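Local coordinates for protein 3'-5'-exonuclease (PDB 3E2V) that cuts double-stranded DNA as an endonuclease and degrades it from the 3' end as an exonuclease, very likely with magnesium as cofactor, at residues R297-I309 with G355-V369. Residues are numbered along the deposited sequence; the frame is centred on the assembly and turned at random.
Sequences RLLLETDAPWCEI and GRNEPCNMEQVAIVV. With MG (magnesium ion), chain E; GOL (glycerol), chain D.
Leu298 and Val369 meet tip to tip, CD1 to CG1 at 3.9 Å, where strand 298-300, the eighth of the TIM-barrel fold of TatD-type hydrolases, runs roughly antiparallel to helix 362-369, with 147° between their directions. Leu300 suits the next inward position because its branches divide: CD1 lies on Ala366, whose small CB allows close approach, while CD2 slides past Val365. Met362, bent at chi2 and chi3, curls its flexible end back toward the strand, bringing CE to 3.5 Å from Leu300 CB and SD beside the backbone of Glu301. Thr302 splits its two roles: OG1 closes an ST turn with Ala304 N and also bonds Asp16, whereas CG2 packs at the start of the helix, 3.6 Å from Met362 N. Within this turn the CB of Asp303 points away from 355-369, and OD1 binds the magnesium ion together with His253. A cis peptide precedes Pro305, whose O accepts from Asn357 N at 2.9 Å. With CG anti to the backbone N (chi1 -162°), Asn357 also uses both ends of its amide: ND2 donates to Trp306 O, and OD1 receives Asn361 ND2 nearly in line with its C=O (177°). An alanine here would probably leave Trp306 O without this donor and Asn361 ND2 without its protein acceptor. Farther on, Ile309 lays CD1 along the helix, 3.9 Å from Gln364 CB, and a water oxygen accepts from Ile309 N and donates to Gln364 OE1, each at 2.9 Å.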
loop_
_atom_site.group_PDB
_atom_site.type_symbol
_atom_site.label_atom_id
_atom_site.label_comp_id
_atom_site.label_asym_id
_atom_site.label_seq_id
_atom_site.Cartn_x
_atom_site.Cartn_y
_atom_site.Cartn_z
ATOM N N ARG A 297 10.874 12.456 2.255
ATOM C CA ARG A 297 10.028 11.540 3.014
ATOM C C ARG A 297 8.728 11.217 2.293
ATOM O O ARG A 297 7.849 10.559 2.851
ATOM C CB ARG A 297 9.792 12.097 4.413
ATOM C CG ARG A 297 11.126 12.122 5.211
ATOM C CD ARG A 297 11.001 12.792 6.530
ATOM N NE ARG A 297 10.256 11.936 7.439
ATOM C CZ ARG A 297 9.910 12.269 8.672
ATOM N NH1 ARG A 297 10.232 13.464 9.186
ATOM N NH2 ARG A 297 9.224 11.404 9.391
ATOM N N LEU A 298 8.644 11.643 1.037
ATOM C CA LEU A 298 7.447 11.476 0.206
ATOM C C LEU A 298 7.690 10.322 -0.751
ATOM O O LEU A 298 8.717 10.280 -1.438
ATOM C CB LEU A 298 7.217 12.777 -0.587
ATOM C CG LEU A 298 5.909 12.938 -1.374
ATOM C CD1 LEU A 298 5.592 14.434 -1.400
ATOM C CD2 LEU A 298 5.989 12.362 -2.790
ATOM N N LEU A 299 6.741 9.385 -0.804
ATOM C CA LEU A 299 6.803 8.284 -1.768
ATOM C C LEU A 299 5.609 8.353 -2.695
ATOM O O LEU A 299 4.542 8.812 -2.296
ATOM C CB LEU A 299 6.816 6.930 -1.049
ATOM C CG LEU A 299 7.891 6.804 0.034
ATOM C CD1 LEU A 299 7.757 5.449 0.697
ATOM C CD2 LEU A 299 9.315 7.003 -0.521
ATOM N N LEU A 300 5.799 7.931 -3.945
ATOM C CA LEU A 300 4.735 8.032 -4.947
ATOM C C LEU A 300 4.075 6.679 -5.167
ATOM O O LEU A 300 4.723 5.623 -5.095
ATOM C CB LEU A 300 5.327 8.520 -6.275
ATOM C CG LEU A 300 5.967 9.905 -6.265
ATOM C CD1 LEU A 300 6.682 10.181 -7.599
ATOM C CD2 LEU A 300 4.866 10.916 -6.033
ATOM N N GLU A 301 2.780 6.719 -5.477
ATOM C CA GLU A 301 1.990 5.512 -5.706
ATOM C C GLU A 301 0.779 5.885 -6.509
ATOM O O GLU A 301 0.388 7.064 -6.547
ATOM C CB GLU A 301 1.530 4.859 -4.393
ATOM C CG GLU A 301 1.339 5.845 -3.249
ATOM C CD GLU A 301 0.421 5.307 -2.156
ATOM O OE1 GLU A 301 -0.710 4.897 -2.480
ATOM O OE2 GLU A 301 0.829 5.321 -0.985
ATOM N N THR A 302 0.190 4.888 -7.169
ATOM C CA THR A 302 -1.066 5.126 -7.891
ATOM C C THR A 302 -2.298 4.655 -7.126
ATOM O O THR A 302 -3.392 5.219 -7.278
ATOM C CB THR A 302 -1.123 4.442 -9.285
ATOM O OG1 THR A 302 -0.970 3.017 -9.147
ATOM C CG2 THR A 302 -0.097 5.031 -10.247
ATOM N N ASP A 303 -2.147 3.614 -6.301
ATOM C CA ASP A 303 -3.307 2.897 -5.721
ATOM C C ASP A 303 -4.182 2.280 -6.809
ATOM O O ASP A 303 -5.354 1.954 -6.554
ATOM C CB ASP A 303 -4.131 3.788 -4.768
ATOM C CG ASP A 303 -4.839 2.981 -3.705
ATOM O OD1 ASP A 303 -4.239 1.995 -3.205
ATOM O OD2 ASP A 303 -5.993 3.333 -3.360
ATOM N N ALA A 304 -3.607 2.083 -7.999
ATOM C CA ALA A 304 -4.388 1.504 -9.111
ATOM C C ALA A 304 -5.065 0.197 -8.636
ATOM O O ALA A 304 -4.450 -0.609 -7.924
ATOM C CB ALA A 304 -3.506 1.257 -10.278
ATOM N N PRO A 305 -6.327 -0.033 -9.011
ATOM C CA PRO A 305 -7.126 0.690 -10.001
ATOM C C PRO A 305 -7.863 1.925 -9.491
ATOM O O PRO A 305 -8.646 2.511 -10.246
ATOM C CB PRO A 305 -8.152 -0.361 -10.418
ATOM C CG PRO A 305 -8.453 -1.062 -9.118
ATOM C CD PRO A 305 -7.081 -1.168 -8.422
ATOM N N TRP A 306 -7.648 2.286 -8.230
ATOM C CA TRP A 306 -8.294 3.435 -7.595
ATOM C C TRP A 306 -7.501 4.713 -7.821
ATOM O O TRP A 306 -6.407 4.692 -8.399
ATOM C CB TRP A 306 -8.399 3.175 -6.086
ATOM C CG TRP A 306 -8.861 1.776 -5.791
ATOM C CD1 TRP A 306 -8.141 0.774 -5.188
ATOM C CD2 TRP A 306 -10.136 1.220 -6.110
ATOM N NE1 TRP A 306 -8.900 -0.367 -5.108
ATOM C CE2 TRP A 306 -10.128 -0.125 -5.666
ATOM C CE3 TRP A 306 -11.293 1.730 -6.721
ATOM C CZ2 TRP A 306 -11.235 -0.974 -5.823
ATOM C CZ3 TRP A 306 -12.397 0.885 -6.873
ATOM C CH2 TRP A 306 -12.355 -0.451 -6.423
ATOM N N CYS A 307 -8.089 5.834 -7.398
ATOM C CA CYS A 307 -7.378 7.112 -7.300
ATOM C C CYS A 307 -6.956 7.738 -8.625
ATOM O O CYS A 307 -5.935 8.438 -8.704
ATOM C CB CYS A 307 -6.199 6.999 -6.329
ATOM S SG CYS A 307 -6.705 6.548 -4.635
ATOM N N GLU A 308 -7.773 7.526 -9.660
ATOM C CA GLU A 308 -7.577 8.247 -10.930
ATOM C C GLU A 308 -7.578 9.747 -10.655
ATOM O O GLU A 308 -8.411 10.236 -9.904
ATOM C CB GLU A 308 -8.701 7.901 -11.909
ATOM C CG GLU A 308 -8.529 8.493 -13.291
ATOM C CD GLU A 308 -9.735 8.264 -14.199
ATOM O OE1 GLU A 308 -10.772 7.721 -13.730
ATOM O OE2 GLU A 308 -9.659 8.660 -15.389
ATOM N N ILE A 309 -6.634 10.456 -11.256
ATOM C CA ILE A 309 -6.633 11.922 -11.234
ATOM C C ILE A 309 -7.657 12.411 -12.264
ATOM O O ILE A 309 -7.516 12.145 -13.463
ATOM C CB ILE A 309 -5.233 12.473 -11.501
ATOM C CG1 ILE A 309 -4.322 12.172 -10.294
ATOM C CG2 ILE A 309 -5.271 13.974 -11.751
ATOM C CD1 ILE A 309 -2.840 12.279 -10.595
ATOM N N GLY A 355 -12.016 4.727 -16.402
ATOM C CA GLY A 355 -12.368 4.580 -14.997
ATOM C C GLY A 355 -11.477 3.651 -14.191
ATOM O O GLY A 355 -11.595 3.613 -12.970
ATOM N N ARG A 356 -10.591 2.919 -14.858
ATOM C CA ARG A 356 -9.702 1.971 -14.180
ATOM C C ARG A 356 -8.292 2.551 -14.194
ATOM O O ARG A 356 -7.632 2.614 -15.244
ATOM C CB ARG A 356 -9.719 0.594 -14.864
ATOM C CG ARG A 356 -8.875 -0.472 -14.155
ATOM C CD ARG A 356 -8.853 -1.773 -14.941
ATOM N NE ARG A 356 -7.965 -1.680 -16.105
ATOM C CZ ARG A 356 -7.561 -2.704 -16.860
ATOM N NH1 ARG A 356 -7.957 -3.955 -16.611
ATOM N NH2 ARG A 356 -6.738 -2.471 -17.889
ATOM N N ASN A 357 -7.821 2.977 -13.022
ATOM C CA ASN A 357 -6.479 3.554 -12.958
ATOM C C ASN A 357 -5.404 2.482 -13.150
ATOM O O ASN A 357 -5.667 1.289 -12.966
ATOM C CB ASN A 357 -6.299 4.326 -11.647
ATOM C CG ASN A 357 -5.142 5.295 -11.699
ATOM O OD1 ASN A 357 -4.664 5.671 -12.780
ATOM N ND2 ASN A 357 -4.666 5.690 -10.524
ATOM N N GLU A 358 -4.201 2.902 -13.554
ATOM C CA GLU A 358 -3.110 1.973 -13.812
ATOM C C GLU A 358 -1.778 2.497 -13.298
ATOM O O GLU A 358 -1.610 3.717 -13.164
ATOM C CB GLU A 358 -2.965 1.702 -15.311
ATOM C CG GLU A 358 -4.199 1.105 -15.968
ATOM C CD GLU A 358 -3.902 0.505 -17.338
ATOM O OE1 GLU A 358 -2.746 0.589 -17.796
ATOM O OE2 GLU A 358 -4.843 -0.029 -17.975
ATOM N N PRO A 359 -0.820 1.586 -13.049
ATOM C CA PRO A 359 0.522 2.043 -12.633
ATOM C C PRO A 359 1.228 2.936 -13.666
ATOM O O PRO A 359 2.119 3.720 -13.286
ATOM C CB PRO A 359 1.294 0.730 -12.397
ATOM C CG PRO A 359 0.521 -0.319 -13.164
ATOM C CD PRO A 359 -0.925 0.110 -13.081
ATOM N N CYS A 360 0.852 2.865 -14.945
ATOM C CA CYS A 360 1.481 3.763 -15.919
ATOM C C CYS A 360 1.157 5.224 -15.665
ATOM O O CYS A 360 1.724 6.117 -16.321
ATOM C CB CYS A 360 1.123 3.415 -17.371
ATOM S SG CYS A 360 -0.619 3.618 -17.824
ATOM N N ASN A 361 0.257 5.484 -14.724
ATOM C CA ASN A 361 -0.101 6.849 -14.369
ATOM C C ASN A 361 0.721 7.429 -13.219
ATOM O O ASN A 361 0.420 8.510 -12.716
ATOM C CB ASN A 361 -1.607 6.955 -14.111
ATOM C CG ASN A 361 -2.408 6.848 -15.398
ATOM O OD1 ASN A 361 -1.858 6.993 -16.488
ATOM N ND2 ASN A 361 -3.689 6.555 -15.281
ATOM N N MET A 362 1.788 6.733 -12.844
ATOM C CA MET A 362 2.764 7.286 -11.892
ATOM C C MET A 362 3.234 8.679 -12.301
ATOM O O MET A 362 3.344 9.585 -11.471
ATOM C CB MET A 362 3.959 6.339 -11.768
ATOM C CG MET A 362 3.683 5.183 -10.801
ATOM S SD MET A 362 3.507 5.641 -8.995
ATOM C CE MET A 362 5.289 5.898 -8.623
ATOM N N GLU A 363 3.524 8.832 -13.592
ATOM C CA GLU A 363 4.016 10.099 -14.109
ATOM C C GLU A 363 3.071 11.264 -13.834
ATOM O O GLU A 363 3.524 12.400 -13.650
ATOM C CB GLU A 363 4.326 9.984 -15.600
ATOM C CG GLU A 363 3.139 9.645 -16.482
ATOM C CD GLU A 363 3.524 9.456 -17.931
ATOM O OE1 GLU A 363 4.684 9.742 -18.296
ATOM O OE2 GLU A 363 2.650 8.999 -18.703
ATOM N N GLN A 364 1.763 10.999 -13.773
ATOM C CA GLN A 364 0.797 12.052 -13.460
ATOM C C GLN A 364 0.928 12.487 -12.011
ATOM O O GLN A 364 0.844 13.657 -11.699
ATOM C CB GLN A 364 -0.637 11.579 -13.733
ATOM C CG GLN A 364 -0.928 11.224 -15.173
ATOM C CD GLN A 364 -2.330 10.688 -15.360
ATOM O OE1 GLN A 364 -3.140 10.717 -14.458
ATOM N NE2 GLN A 364 -2.611 10.183 -16.554
ATOM N N VAL A 365 1.113 11.525 -11.111
ATOM C CA VAL A 365 1.269 11.878 -9.695
ATOM C C VAL A 365 2.540 12.721 -9.528
ATOM O O VAL A 365 2.520 13.740 -8.830
ATOM C CB VAL A 365 1.308 10.619 -8.804
ATOM C CG1 VAL A 365 1.300 10.991 -7.311
ATOM C CG2 VAL A 365 0.123 9.712 -9.136
ATOM N N ALA A 366 3.620 12.323 -10.212
ATOM C CA ALA A 366 4.897 13.032 -10.099
ATOM C C ALA A 366 4.766 14.479 -10.618
ATOM O O ALA A 366 5.257 15.418 -9.992
ATOM C CB ALA A 366 5.984 12.287 -10.857
ATOM N N ILE A 367 4.061 14.650 -11.734
ATOM C CA ILE A 367 3.864 16.000 -12.301
ATOM C C ILE A 367 3.140 16.872 -11.291
ATOM O O ILE A 367 3.550 18.000 -11.001
ATOM C CB ILE A 367 3.031 15.941 -13.593
ATOM C CG1 ILE A 367 3.918 15.471 -14.737
ATOM C CG2 ILE A 367 2.405 17.318 -13.919
ATOM C CD1 ILE A 367 3.098 14.990 -15.958
ATOM N N VAL A 368 2.057 16.350 -10.729
ATOM C CA VAL A 368 1.281 17.145 -9.779
ATOM C C VAL A 368 2.121 17.515 -8.544
ATOM O O VAL A 368 2.136 18.674 -8.120
ATOM C CB VAL A 368 -0.006 16.406 -9.363
ATOM C CG1 VAL A 368 -0.730 17.150 -8.236
ATOM C CG2 VAL A 368 -0.920 16.204 -10.579
ATOM N N VAL A 369 2.814 16.537 -7.971
ATOM C CA VAL A 369 3.584 16.791 -6.758
ATOM C C VAL A 369 4.696 17.808 -7.038
ATOM O O VAL A 369 4.932 18.699 -6.221
ATOM C CB VAL A 369 4.120 15.460 -6.164
ATOM C CG1 VAL A 369 5.107 15.730 -5.023
ATOM C CG2 VAL A 369 2.956 14.599 -5.660
HETATM MG MG MG E . -4.675 1.366 -1.090
HETATM C C1 GOL D . -8.711 5.838 -16.366
HETATM O O1 GOL D . -9.756 6.546 -17.014
HETATM C C2 GOL D . -7.663 5.331 -17.348
HETATM O O2 GOL D . -8.258 4.478 -18.291
HETATM C C3 GOL D . -7.014 6.492 -18.105
HETATM O O3 GOL D . -5.910 6.999 -17.379
HETATM O O HOH W 1 -3.341 7.719 -8.313
HETATM O O HOH W 2 -6.401 0.508 -1.821
HETATM O O HOH W 3 -5.791 2.963 -0.595
HETATM O O HOH W 4 -11.542 2.508 -10.561
HETATM O O HOH W 5 -11.881 6.240 -11.668
HETATM O O HOH W 6 -4.522 9.010 -12.615
HETATM O O HOH W 7 -3.810 -0.474 -1.406
HETATM O O HOH W 8 -5.398 0.771 1.311
#